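Local coordinates for protein polyketide synthase PksR (Bacillus subtilis, PDB 4U3V) that forms the double-hotdog enoyl-isomerase domain of a trans-acyltransferase polyketide synthase that takes part in making the antibiotic bacillaene, at residues Gln28-Asp33 / Glu96-Pro101; Phe35-Pro40 / Ile87-Gly92; Ser79-Ile84 / Pro124-Gln129; Lys138-Glu143 / Ser272-His277; Ser210-Ile215 / Ser279-Lys284. All coordinates share one frame; numbering follows the deposited sequence.

Overall arrangement
Contacts 1, 2 and 3 lie in the N-terminal hotdog and contact 5 in the C-terminal one; contact 4 ties the linker between them to the C-terminal sheet. Contacts 1 and 2 share strand 31-36 and touch through L97 and F35, and contact 2 also meets contact 3 where I87 packs on A125. The centres of contacts 2 and 4 are about 36 Å apart, on opposite sides of the chain's centre. Contacts 4 and 5 use successive parts of strand 274-283, centres about 18 Å apart. Contacts 1, 2 and 3 all close before either of these opens along the chain, so each hotdog is built from its own continuous stretch of sequence.

Contact 1 (Gln28-Asp33 / Glu96-Pro101); sequences QPVIQD and ELQAKP
D33 and L97 form the tight end of this antiparallel pairing. The L97 N to D33 O bond is 2.9 Å long and nearly straight (175°), and D33 N returns a bond of 3.0 Å to L97 O. Next to this pair Q32 faces Q98 without direct backbone hydrogen bonds, and the Q32 CA hydrogen leans on L97 O instead. On the inner face L97, A99, I31 and D33 project together; A99 CB meets I31 CG2 at 4.1 Å, while L97 also packs on L61 of helix 56-69. The carboxylate of D33 turns from the pairing partner, its OD2 bonded to Y201 and H199.

Toward V30 the ladder slackens. A99 N still reaches I31 O at 3.1 Å, but the return bond is replaced by a water that accepts from I31 N and donates to A99 O. V30 lies against the outer face: its CG1 comes to 3.5 Å from Q98 CD, with the two side chains crossing at about a right angle, and its CG2 rests by A99 O. Q32 has CG wedged between backbone N and carbonyl carbon (chi1 54°); from there the extended chain carries NE2 back to V30 O, in the loop just before the strand, at 2.9 Å, with V30 O lying near the amide plane of Q32. On this solvent side a second water donates to E96 OE1 and only weakly to Q32 OE1. E96 also has a salt bridge to R115. Such an edge strand, firmly paired at one end and water-bridged at the other, borders the sheet of the N-terminal hotdog.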
# COMPACT_ATOMS: atom_id res chain seq x y z
N GLN A 28 16.21 -1.07 21.70
CA GLN A 28 15.59 0.16 21.12
C GLN A 28 14.08 0.12 21.30
O GLN A 28 13.49 -0.95 21.39
CB GLN A 28 15.88 0.22 19.63
CG GLN A 28 17.28 -0.16 19.21
CD GLN A 28 17.33 -0.43 17.73
OE1 GLN A 28 16.71 -1.38 17.24
NE2 GLN A 28 17.98 0.46 16.98
N PRO A 29 13.43 1.29 21.24
CA PRO A 29 11.98 1.25 21.29
C PRO A 29 11.42 0.53 20.07
O PRO A 29 12.00 0.60 18.99
CB PRO A 29 11.58 2.74 21.24
CG PRO A 29 12.77 3.45 20.70
CD PRO A 29 13.97 2.65 21.16
N VAL A 30 10.31 -0.16 20.25
CA VAL A 30 9.65 -0.79 19.12
C VAL A 30 9.17 0.26 18.10
O VAL A 30 8.84 1.42 18.44
CB VAL A 30 8.49 -1.67 19.61
CG1 VAL A 30 7.36 -0.82 20.14
CG2 VAL A 30 8.00 -2.59 18.50
N ILE A 31 9.10 -0.15 16.83
CA ILE A 31 8.44 0.66 15.81
C ILE A 31 6.94 0.84 16.15
O ILE A 31 6.25 -0.12 16.52
CB ILE A 31 8.59 -0.02 14.42
CG1 ILE A 31 10.05 0.03 13.96
CG2 ILE A 31 7.64 0.61 13.41
CD1 ILE A 31 10.67 1.42 13.92
N GLN A 32 6.47 2.08 16.10
CA GLN A 32 5.14 2.39 16.62
C GLN A 32 4.63 3.65 16.00
O GLN A 32 5.42 4.55 15.65
CB GLN A 32 5.13 2.51 18.15
CG GLN A 32 6.14 3.49 18.71
CD GLN A 32 6.33 3.32 20.21
OE1 GLN A 32 5.47 3.73 21.00
NE2 GLN A 32 7.41 2.62 20.62
N ASP A 33 3.31 3.75 15.91
CA ASP A 33 2.69 4.97 15.40
C ASP A 33 1.31 5.08 16.10
O ASP A 33 0.85 4.15 16.76
CB ASP A 33 2.53 4.91 13.85
CG ASP A 33 2.40 6.31 13.18
OD1 ASP A 33 2.22 7.34 13.89
OD2 ASP A 33 2.46 6.40 11.93
N GLU A 96 -3.14 3.07 18.94
CA GLU A 96 -1.70 2.84 18.87
C GLU A 96 -1.49 1.59 18.03
O GLU A 96 -2.20 0.60 18.21
CB GLU A 96 -1.15 2.55 20.28
CG GLU A 96 -1.31 3.63 21.34
CD GLU A 96 -0.89 3.12 22.72
OE1 GLU A 96 0.32 2.93 22.95
OE2 GLU A 96 -1.77 2.78 23.53
N LEU A 97 -0.50 1.63 17.15
CA LEU A 97 -0.02 0.48 16.44
C LEU A 97 1.46 0.21 16.74
O LEU A 97 2.23 1.13 16.90
CB LEU A 97 -0.15 0.67 14.93
CG LEU A 97 -1.54 0.42 14.36
CD1 LEU A 97 -2.42 1.59 14.72
CD2 LEU A 97 -1.43 0.21 12.86
N GLN A 98 1.84 -1.06 16.82
CA GLN A 98 3.25 -1.42 17.00
C GLN A 98 3.53 -2.53 16.01
O GLN A 98 2.66 -3.37 15.73
CB GLN A 98 3.50 -1.93 18.44
CG GLN A 98 3.56 -0.80 19.47
CD GLN A 98 3.93 -1.25 20.88
OE1 GLN A 98 4.11 -2.44 21.15
NE2 GLN A 98 3.92 -0.31 21.81
N ALA A 99 4.79 -2.64 15.58
CA ALA A 99 5.17 -3.68 14.61
C ALA A 99 6.26 -4.47 15.29
O ALA A 99 7.32 -3.92 15.52
CB ALA A 99 5.71 -3.06 13.34
N LYS A 100 5.91 -5.65 15.76
CA LYS A 100 6.75 -6.45 16.66
C LYS A 100 7.29 -7.66 15.91
O LYS A 100 6.50 -8.41 15.32
CB LYS A 100 5.92 -6.93 17.84
CG LYS A 100 5.40 -5.78 18.70
CD LYS A 100 4.01 -6.06 19.28
CE LYS A 100 3.53 -4.88 20.12
NZ LYS A 100 2.23 -5.12 20.81
N PRO A 101 8.62 -7.85 15.92
CA PRO A 101 9.22 -8.95 15.18
C PRO A 101 9.33 -10.17 16.07
O PRO A 101 9.29 -10.05 17.30
CB PRO A 101 10.61 -8.41 14.81
CG PRO A 101 10.62 -6.96 15.21
CD PRO A 101 9.64 -6.87 16.33
O HOH W 1 9.85 -3.06 16.10
O HOH W 2 2.75 1.88 21.65

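Contact 2 (Phe35-Pro40 / Ile87-Gly92); sequences FTYDEP and IVIKQG
The ring of Y37 lies flat on the backbone of Q91. Its CG stands anti to the backbone N (chi1 -177°), which swings the ring out across the 90-91 peptide, and Q91 CA comes 3.5 Å from the ring centroid, only 9° off the normal, a CH-pi contact over the face. I89 O sits at the ring edge, close to the plane, 3.5 Å from Y37 CE1. Q91 is likewise anti about its first torsion, which puts CG beside Y37 CE2 at 4.1 Å; the chain then runs on extended, its amide plane tilted 29° from the ring. R51 adds a cation-pi partner to Y37.

I89 reaches over with both branches. Its CG2 packs on the Y37 backbone, 3.7 Å from Y37 CA, and on CB, and CD1 touches F35 CB at 3.9 Å. The F35 ring itself turns away from I89, to stack with H199.

E39 fixes the turn from within: its carboxylate curls back so that OE1 accepts T36 N at 2.8 Å on the anti lone pair, while OE2 is bonded to H199. No polar bond joins the two segments directly. The arrangement is a type I turn from T36 to E39, with E39 as N-cap residue of helix 40-43; it packs the end of strand 31-36 of the N-terminal hotdog against the weakly bonded strand 88-89 and the loop after it, and so against the small sheet in which 88-89 pairs with strand 50-52.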
# COMPACT_ATOMS: atom_id res chain seq x y z
N PHE A 35 -2.79 6.90 15.54
CA PHE A 35 -3.70 7.55 14.58
C PHE A 35 -4.93 8.03 15.34
O PHE A 35 -5.53 7.28 16.11
CB PHE A 35 -4.13 6.57 13.49
CG PHE A 35 -3.01 6.17 12.60
CD1 PHE A 35 -2.65 6.99 11.54
CD2 PHE A 35 -2.21 5.07 12.92
CE1 PHE A 35 -1.56 6.66 10.72
CE2 PHE A 35 -1.12 4.75 12.10
CZ PHE A 35 -0.78 5.55 11.03
N THR A 36 -5.29 9.28 15.13
CA THR A 36 -6.41 9.87 15.90
C THR A 36 -7.62 10.15 14.98
O THR A 36 -7.49 10.33 13.77
CB THR A 36 -5.93 11.15 16.61
OG1 THR A 36 -6.93 11.57 17.55
CG2 THR A 36 -5.68 12.26 15.62
N TYR A 37 -8.82 10.15 15.56
CA TYR A 37 -10.05 10.24 14.77
C TYR A 37 -9.99 11.41 13.82
O TYR A 37 -10.42 11.32 12.66
CB TYR A 37 -11.26 10.41 15.70
CG TYR A 37 -12.60 10.44 15.00
CD1 TYR A 37 -13.18 9.26 14.52
CD2 TYR A 37 -13.34 11.63 14.91
CE1 TYR A 37 -14.42 9.27 13.91
CE2 TYR A 37 -14.56 11.65 14.25
CZ TYR A 37 -15.10 10.47 13.77
OH TYR A 37 -16.36 10.44 13.20
N ASP A 38 -9.54 12.55 14.32
CA ASP A 38 -9.75 13.80 13.59
C ASP A 38 -8.66 14.16 12.57
O ASP A 38 -8.80 15.16 11.89
CB ASP A 38 -9.91 14.98 14.55
CG ASP A 38 -11.26 14.98 15.25
OD1 ASP A 38 -12.22 14.37 14.73
OD2 ASP A 38 -11.37 15.61 16.33
N GLU A 39 -7.56 13.42 12.50
CA GLU A 39 -6.49 13.83 11.58
C GLU A 39 -6.81 13.45 10.10
O GLU A 39 -7.60 12.53 9.85
CB GLU A 39 -5.16 13.23 12.02
CG GLU A 39 -5.09 11.73 11.86
CD GLU A 39 -3.72 11.21 12.23
OE1 GLU A 39 -3.57 10.65 13.33
OE2 GLU A 39 -2.77 11.43 11.44
N PRO A 40 -6.23 14.18 9.13
CA PRO A 40 -6.65 13.98 7.72
C PRO A 40 -6.41 12.56 7.19
O PRO A 40 -7.23 12.04 6.44
CB PRO A 40 -5.79 15.00 6.95
CG PRO A 40 -5.47 16.07 7.94
CD PRO A 40 -5.47 15.44 9.31
N ILE A 87 -9.18 -1.81 11.26
CA ILE A 87 -9.18 -0.99 12.45
C ILE A 87 -10.12 0.17 12.27
O ILE A 87 -9.88 1.06 11.46
CB ILE A 87 -7.79 -0.45 12.74
CG1 ILE A 87 -6.80 -1.60 12.94
CG2 ILE A 87 -7.82 0.49 13.94
CD1 ILE A 87 -5.40 -1.12 13.21
N VAL A 88 -11.17 0.22 13.10
CA VAL A 88 -12.12 1.34 13.07
C VAL A 88 -11.77 2.34 14.17
O VAL A 88 -11.54 1.96 15.32
CB VAL A 88 -13.56 0.88 13.36
CG1 VAL A 88 -14.48 2.09 13.42
CG2 VAL A 88 -14.03 -0.14 12.35
N ILE A 89 -11.75 3.62 13.83
CA ILE A 89 -11.42 4.63 14.80
C ILE A 89 -12.68 5.44 15.06
O ILE A 89 -13.31 5.92 14.12
CB ILE A 89 -10.36 5.56 14.23
CG1 ILE A 89 -9.16 4.69 13.76
CG2 ILE A 89 -9.90 6.58 15.25
CD1 ILE A 89 -7.89 5.47 13.58
N LYS A 90 -13.11 5.45 16.32
CA LYS A 90 -14.33 6.18 16.66
C LYS A 90 -14.02 7.56 17.17
O LYS A 90 -12.89 7.86 17.52
CB LYS A 90 -15.16 5.41 17.71
CG LYS A 90 -15.59 4.04 17.25
CD LYS A 90 -16.28 3.26 18.34
CE LYS A 90 -16.85 1.97 17.79
NZ LYS A 90 -17.41 2.13 16.41
N GLN A 91 -15.03 8.42 17.19
CA GLN A 91 -14.88 9.75 17.66
C GLN A 91 -14.17 9.81 19.02
O GLN A 91 -14.43 9.01 19.90
CB GLN A 91 -16.28 10.38 17.81
CG GLN A 91 -16.21 11.88 17.99
CD GLN A 91 -17.61 12.43 18.17
OE1 GLN A 91 -18.56 11.77 17.76
NE2 GLN A 91 -17.74 13.58 18.85
N GLY A 92 -13.25 10.76 19.15
CA GLY A 92 -12.44 10.88 20.37
C GLY A 92 -11.30 9.88 20.59
O GLY A 92 -10.55 10.03 21.55

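Contact 3 (Ser79-Ile84 / Pro124-Gln129); sequences SKLSYI and PAAIGQ
A beta bulge interrupts the antiparallel pairing of strands 75-83 and 121-132 in the N-terminal hotdog, shifting the register by one residue between S79-Q129 and S82-I127. On one side of the bulge S79 N gives 2.8 Å to Q129 O from above the carbonyl plane, and S79 O accepts Q129 N in its own plane. On the other, S82 N lies 2.8 Å from I127 O, nearly along the C=O axis. I127 N answers to S82 O. Between them K80, with positive phi (56°), and L81 share the place opposite G128, whose CA hydrogen leans on K80 O. L81 CD1 folds over the strand to 3.6 Å from I127 O.

Past S82-I127, toward the corner at A125, I84 N donates 2.8 Å to A125 O, from above the carbonyl plane. I84 CD1 meets I127 CG1 at 4.0 Å, the two side chains crossing at about a right angle. On the other face A126 CB touches L81 CD1 and Y83 CD1. At the S79-Q129 end K80 and Q129 run side by side in the same direction, K80 CD 4.0 Å from Q129 NE2. Four backbone bonds, two on each side of the bulge, thus join the strands, and a fifth, I84 N to A125 O, ties the corner; the side chains add mainly apolar contacts, the face with L81, Y83 and A126 turning toward Y58 of helix 56-69 while I84 is exposed.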
# COMPACT_ATOMS: atom_id res chain seq x y z
N SER A 79 7.33 -10.40 2.93
CA SER A 79 6.62 -11.53 2.29
C SER A 79 5.36 -11.87 3.04
O SER A 79 5.31 -11.76 4.28
CB SER A 79 7.52 -12.78 2.24
OG SER A 79 8.82 -12.45 1.79
N LYS A 80 4.35 -12.35 2.32
CA LYS A 80 3.16 -12.96 2.89
C LYS A 80 2.44 -12.03 3.87
O LYS A 80 1.99 -12.44 4.95
CB LYS A 80 3.46 -14.32 3.54
CG LYS A 80 4.30 -15.21 2.64
CD LYS A 80 4.23 -16.66 3.05
CE LYS A 80 4.94 -17.53 2.02
NZ LYS A 80 5.20 -18.90 2.55
N LEU A 81 2.35 -10.77 3.48
CA LEU A 81 1.66 -9.77 4.32
C LEU A 81 0.15 -9.94 4.16
O LEU A 81 -0.41 -9.90 3.04
CB LEU A 81 2.09 -8.37 3.87
CG LEU A 81 1.48 -7.19 4.61
CD1 LEU A 81 1.94 -7.23 6.08
CD2 LEU A 81 1.89 -5.88 3.90
N SER A 82 -0.50 -10.22 5.26
CA SER A 82 -1.91 -10.54 5.28
C SER A 82 -2.62 -9.60 6.26
O SER A 82 -2.09 -9.34 7.33
CB SER A 82 -2.04 -12.00 5.72
OG SER A 82 -3.34 -12.29 6.13
N TYR A 83 -3.78 -9.06 5.86
CA TYR A 83 -4.53 -8.09 6.67
C TYR A 83 -5.55 -8.88 7.46
O TYR A 83 -6.38 -9.60 6.88
CB TYR A 83 -5.24 -7.02 5.81
CG TYR A 83 -4.29 -6.24 4.89
CD1 TYR A 83 -2.92 -6.17 5.17
CD2 TYR A 83 -4.76 -5.64 3.72
CE1 TYR A 83 -2.04 -5.52 4.31
CE2 TYR A 83 -3.90 -4.94 2.89
CZ TYR A 83 -2.54 -4.95 3.13
OH TYR A 83 -1.70 -4.28 2.27
N ILE A 84 -5.45 -8.81 8.78
CA ILE A 84 -6.21 -9.69 9.65
C ILE A 84 -7.57 -9.09 9.99
O ILE A 84 -8.62 -9.76 9.91
CB ILE A 84 -5.39 -10.01 10.93
CG1 ILE A 84 -4.16 -10.81 10.55
CG2 ILE A 84 -6.24 -10.79 11.93
CD1 ILE A 84 -4.44 -11.89 9.53
N PRO A 124 -4.04 -8.39 16.75
CA PRO A 124 -3.36 -8.34 15.44
C PRO A 124 -4.16 -7.62 14.33
O PRO A 124 -5.38 -7.83 14.17
CB PRO A 124 -3.07 -9.82 15.12
CG PRO A 124 -4.11 -10.57 15.90
CD PRO A 124 -4.34 -9.78 17.17
N ALA A 125 -3.50 -6.66 13.67
CA ALA A 125 -4.06 -5.99 12.51
C ALA A 125 -3.55 -6.66 11.23
O ALA A 125 -4.28 -6.75 10.23
CB ALA A 125 -3.65 -4.52 12.52
N ALA A 126 -2.27 -7.03 11.25
CA ALA A 126 -1.61 -7.65 10.05
C ALA A 126 -0.47 -8.55 10.46
O ALA A 126 0.11 -8.36 11.51
CB ALA A 126 -1.09 -6.55 9.10
N ILE A 127 -0.12 -9.49 9.59
CA ILE A 127 1.00 -10.38 9.85
C ILE A 127 1.74 -10.55 8.55
O ILE A 127 1.13 -10.45 7.47
CB ILE A 127 0.51 -11.76 10.36
CG1 ILE A 127 -0.44 -12.41 9.35
CG2 ILE A 127 -0.20 -11.58 11.70
CD1 ILE A 127 -0.14 -13.87 9.06
N GLY A 128 3.06 -10.61 8.64
CA GLY A 128 3.92 -10.90 7.48
C GLY A 128 5.27 -11.46 7.86
O GLY A 128 5.50 -11.87 9.02
N GLN A 129 6.21 -11.40 6.92
CA GLN A 129 7.58 -11.82 7.15
C GLN A 129 8.49 -10.78 6.55
O GLN A 129 8.09 -10.07 5.62
CB GLN A 129 7.83 -13.17 6.48
CG GLN A 129 7.03 -14.30 7.10
CD GLN A 129 7.19 -15.60 6.35
OE1 GLN A 129 8.13 -15.77 5.59
NE2 GLN A 129 6.23 -16.50 6.51

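Contact 4 (Lys138-Glu143 / Ser272-His277); sequences KKVNIE and SETVLH
The imidazole of H277 carries K138 on one face: CE lies 3.4 Å above the ring plane, 3.6 Å from the centroid and displaced toward the rim, a CH-pi contact. T274 CB stands at the ring edge, in plane, and F135 meets the ring with planes about 30° apart. At the NE2 corner T274 OG1 is 2.7 Å away, with either atom able to be the donor, while ND1 bonds to Q237. The K138 chain bends at its third torsion (chi3 -122°), laying CE over the ring and sending NZ on to a salt bridge with D266.

T274 OG1, flanked by its own backbone N and carbonyl carbon (chi1 67°), also accepts K138 N at 2.8 Å, so one hydroxyl joins backbone and imidazole. T274 N in turn donates to K138 O in the carbonyl plane. This is the linker that leaves the N-terminal hotdog, pairing through a single bridge, K139 with E273, with the residues leading into strand 274-283 before N141 takes the N-cap position of helix 142-147. V140 N gives S272 O a straight bond of 2.8 Å, and S272 OG donates 2.9 Å to V140 O from above its carbonyl plane. V140 CG2 packs across T274 CG2 at 4.0 Å.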
# COMPACT_ATOMS: atom_id res chain seq x y z
N LYS A 138 14.61 -2.63 -12.75
CA LYS A 138 14.23 -3.10 -14.07
C LYS A 138 14.07 -1.86 -14.92
O LYS A 138 13.88 -0.76 -14.39
CB LYS A 138 12.93 -3.90 -14.00
CG LYS A 138 13.02 -5.20 -13.20
CD LYS A 138 11.70 -5.95 -13.21
CE LYS A 138 11.16 -6.18 -11.81
NZ LYS A 138 9.69 -6.44 -11.83
N LYS A 139 14.32 -1.97 -16.22
CA LYS A 139 14.15 -0.81 -17.07
C LYS A 139 12.75 -0.87 -17.64
O LYS A 139 12.22 -1.96 -17.88
CB LYS A 139 15.23 -0.76 -18.17
CG LYS A 139 16.59 -0.31 -17.66
CD LYS A 139 17.42 0.38 -18.74
CE LYS A 139 18.36 -0.59 -19.45
NZ LYS A 139 19.07 -1.50 -18.51
N VAL A 140 12.09 0.28 -17.66
CA VAL A 140 10.74 0.40 -18.21
C VAL A 140 10.65 1.68 -19.04
O VAL A 140 10.82 2.79 -18.51
CB VAL A 140 9.67 0.40 -17.09
CG1 VAL A 140 8.28 0.62 -17.68
CG2 VAL A 140 9.72 -0.90 -16.29
N ASN A 141 10.41 1.54 -20.34
CA ASN A 141 10.09 2.69 -21.18
C ASN A 141 8.63 3.08 -21.02
O ASN A 141 7.75 2.43 -21.58
CB ASN A 141 10.42 2.40 -22.66
CG ASN A 141 10.53 3.67 -23.48
OD1 ASN A 141 9.80 4.65 -23.26
ND2 ASN A 141 11.46 3.68 -24.43
N ILE A 142 8.38 4.16 -20.29
CA ILE A 142 7.04 4.58 -19.92
C ILE A 142 6.29 5.05 -21.16
O ILE A 142 5.09 4.78 -21.33
CB ILE A 142 7.10 5.74 -18.89
CG1 ILE A 142 7.44 5.19 -17.51
CG2 ILE A 142 5.81 6.54 -18.87
CD1 ILE A 142 6.47 4.14 -17.00
N GLU A 143 7.01 5.76 -22.03
CA GLU A 143 6.41 6.22 -23.28
C GLU A 143 5.99 5.03 -24.15
O GLU A 143 4.93 5.04 -24.76
CB GLU A 143 7.40 7.12 -24.03
CG GLU A 143 7.47 8.54 -23.48
CD GLU A 143 6.10 9.19 -23.36
OE1 GLU A 143 5.28 9.07 -24.31
OE2 GLU A 143 5.83 9.80 -22.31
N SER A 272 13.02 6.08 -16.02
CA SER A 272 12.83 4.79 -16.68
C SER A 272 13.27 3.52 -15.94
O SER A 272 13.41 2.46 -16.55
CB SER A 272 13.49 4.83 -18.06
OG SER A 272 12.53 5.04 -19.08
N GLU A 273 13.50 3.63 -14.64
CA GLU A 273 13.88 2.44 -13.89
C GLU A 273 13.01 2.25 -12.66
O GLU A 273 12.51 3.24 -12.07
CB GLU A 273 15.34 2.48 -13.48
CG GLU A 273 15.73 3.74 -12.74
CD GLU A 273 17.19 4.08 -12.90
OE1 GLU A 273 17.95 3.22 -13.41
OE2 GLU A 273 17.59 5.21 -12.52
N THR A 274 12.84 0.99 -12.28
CA THR A 274 11.99 0.65 -11.14
C THR A 274 12.65 0.82 -9.77
O THR A 274 13.85 0.59 -9.60
CB THR A 274 11.52 -0.81 -11.14
OG1 THR A 274 12.63 -1.70 -10.94
CG2 THR A 274 10.73 -1.14 -12.41
N VAL A 275 11.86 1.32 -8.82
CA VAL A 275 12.40 1.68 -7.50
C VAL A 275 11.69 0.98 -6.34
O VAL A 275 12.16 1.02 -5.19
CB VAL A 275 12.28 3.21 -7.34
CG1 VAL A 275 13.18 3.95 -8.35
CG2 VAL A 275 10.85 3.68 -7.52
N LEU A 276 10.66 0.19 -6.66
CA LEU A 276 9.93 -0.56 -5.65
C LEU A 276 9.02 -1.54 -6.41
O LEU A 276 8.50 -1.15 -7.47
CB LEU A 276 9.07 0.43 -4.86
CG LEU A 276 8.00 -0.08 -3.90
CD1 LEU A 276 8.63 -0.91 -2.80
CD2 LEU A 276 7.24 1.11 -3.28
N HIS A 277 8.98 -2.79 -5.96
CA HIS A 277 8.18 -3.86 -6.60
C HIS A 277 7.21 -4.41 -5.60
O HIS A 277 7.59 -4.80 -4.49
CB HIS A 277 9.04 -5.03 -7.12
CG HIS A 277 10.21 -4.63 -8.00
ND1 HIS A 277 11.40 -5.29 -7.97
CD2 HIS A 277 10.35 -3.61 -8.95
CE1 HIS A 277 12.27 -4.67 -8.80
NE2 HIS A 277 11.62 -3.69 -9.44

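Contact 5 (Ser210-Ile215 / Ser279-Lys284); sequences SAYLAI and SGYSLK
Y281 holds CG anti to its backbone nitrogen (chi1 -163°), which sends the phenol straight from the strand to the helix, while I215, with CG1 anti to its carbonyl carbon (chi1 -71°), turns CD1 toward that ring and CG2 toward L283. A211 CB and I215 CD1 approach the Y281 ring from the same, helix-facing side, near opposite rim atoms: A211 CB comes to 3.9 Å from CE1, and I215 CD1 to 3.7 Å from CD2, both obliquely. At the hydroxyl end Y281 OH lies 3.3 Å from Y212 CB and is hydrogen-bonded to T208 O, one turn earlier in the helix. Its polar atom is thus satisfied by the helix backbone in an otherwise apolar interface.

L283, two residues along, fills the next position on the same face of the strand. Its CD2 presses on I215 CG2 at 3.5 Å, closer than usual for two carbons, and also meets the edge of the Y212 ring at CE1, 4.1 Å away and near the ring plane. The other methyl, CD1, lies at the edge of the Y281 ring. All five touching residues are buried.

At the base of Y281, G280 and Y281 together face F263 in a G1 bulge of strand 274-283. The axes of 210-215 and 279-283 are 65° apart in direction and approach to 10.6 Å, where helix 205-219, the central helix of the C-terminal hotdog, packs on the sheet; strands 230-239 and 260-268 flank strand 274-283, and I251 of strand 247-257 continues the packing under I215.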
# COMPACT_ATOMS: atom_id res chain seq x y z
N SER A 210 -1.93 4.37 -3.49
CA SER A 210 -2.10 4.82 -4.85
C SER A 210 -2.24 3.62 -5.77
O SER A 210 -3.03 3.65 -6.73
CB SER A 210 -0.92 5.68 -5.29
OG SER A 210 -0.97 6.89 -4.54
N ALA A 211 -1.54 2.55 -5.41
CA ALA A 211 -1.63 1.32 -6.20
C ALA A 211 -3.05 0.75 -6.09
O ALA A 211 -3.64 0.33 -7.07
CB ALA A 211 -0.56 0.30 -5.78
N TYR A 212 -3.64 0.77 -4.89
CA TYR A 212 -5.02 0.34 -4.77
C TYR A 212 -5.98 1.22 -5.61
O TYR A 212 -6.89 0.73 -6.25
CB TYR A 212 -5.37 0.38 -3.27
CG TYR A 212 -6.79 0.12 -2.90
CD1 TYR A 212 -7.49 -0.97 -3.40
CD2 TYR A 212 -7.40 0.93 -1.94
CE1 TYR A 212 -8.81 -1.19 -3.01
CE2 TYR A 212 -8.70 0.68 -1.52
CZ TYR A 212 -9.40 -0.35 -2.07
OH TYR A 212 -10.70 -0.57 -1.60
N LEU A 213 -5.80 2.54 -5.56
CA LEU A 213 -6.73 3.42 -6.28
C LEU A 213 -6.62 3.18 -7.81
O LEU A 213 -7.66 3.16 -8.51
CB LEU A 213 -6.40 4.89 -5.95
CG LEU A 213 -6.76 5.33 -4.53
CD1 LEU A 213 -6.19 6.71 -4.25
CD2 LEU A 213 -8.27 5.34 -4.36
N ALA A 214 -5.40 2.96 -8.28
CA ALA A 214 -5.16 2.65 -9.72
C ALA A 214 -5.81 1.33 -10.06
O ALA A 214 -6.39 1.17 -11.13
CB ALA A 214 -3.67 2.61 -10.03
N ILE A 215 -5.71 0.35 -9.17
CA ILE A 215 -6.40 -0.93 -9.37
C ILE A 215 -7.92 -0.76 -9.49
O ILE A 215 -8.56 -1.33 -10.36
CB ILE A 215 -5.99 -1.95 -8.29
CG1 ILE A 215 -4.54 -2.41 -8.52
CG2 ILE A 215 -6.95 -3.15 -8.32
CD1 ILE A 215 -3.86 -3.03 -7.34
N SER A 279 4.38 -7.71 -5.57
CA SER A 279 3.90 -8.86 -6.31
C SER A 279 2.76 -9.54 -5.54
O SER A 279 2.76 -9.58 -4.29
CB SER A 279 5.08 -9.80 -6.65
OG SER A 279 5.04 -10.98 -5.87
N GLY A 280 1.71 -9.96 -6.24
CA GLY A 280 0.56 -10.54 -5.56
C GLY A 280 -0.10 -9.57 -4.59
O GLY A 280 -0.44 -9.93 -3.45
N TYR A 281 -0.30 -8.34 -5.06
CA TYR A 281 -1.16 -7.39 -4.39
C TYR A 281 -2.61 -7.86 -4.54
O TYR A 281 -3.15 -7.91 -5.67
CB TYR A 281 -0.93 -6.04 -5.08
CG TYR A 281 -1.40 -4.81 -4.33
CD1 TYR A 281 -0.45 -3.83 -3.93
CD2 TYR A 281 -2.75 -4.54 -4.17
CE1 TYR A 281 -0.86 -2.67 -3.28
CE2 TYR A 281 -3.16 -3.38 -3.49
CZ TYR A 281 -2.21 -2.45 -3.10
OH TYR A 281 -2.60 -1.30 -2.42
N SER A 282 -3.25 -8.19 -3.42
CA SER A 282 -4.49 -8.99 -3.43
C SER A 282 -5.70 -8.15 -3.08
O SER A 282 -5.69 -7.47 -2.04
CB SER A 282 -4.38 -10.09 -2.33
OG SER A 282 -3.37 -11.03 -2.68
N LEU A 283 -6.76 -8.27 -3.90
CA LEU A 283 -8.07 -7.73 -3.61
C LEU A 283 -9.07 -8.88 -3.55
O LEU A 283 -9.10 -9.76 -4.41
CB LEU A 283 -8.51 -6.73 -4.69
CG LEU A 283 -8.02 -5.28 -4.55
CD1 LEU A 283 -6.51 -5.21 -4.68
CD2 LEU A 283 -8.69 -4.41 -5.60
N LYS A 284 -9.96 -8.81 -2.58
CA LYS A 284 -11.11 -9.70 -2.50
C LYS A 284 -12.33 -9.09 -3.17
O LYS A 284 -12.67 -7.93 -2.89
CB LYS A 284 -11.41 -9.99 -1.02
CG LYS A 284 -12.61 -10.90 -0.80
CD LYS A 284 -12.79 -11.21 0.67
CE LYS A 284 -14.14 -11.86 0.95
NZ LYS A 284 -14.13 -13.33 0.70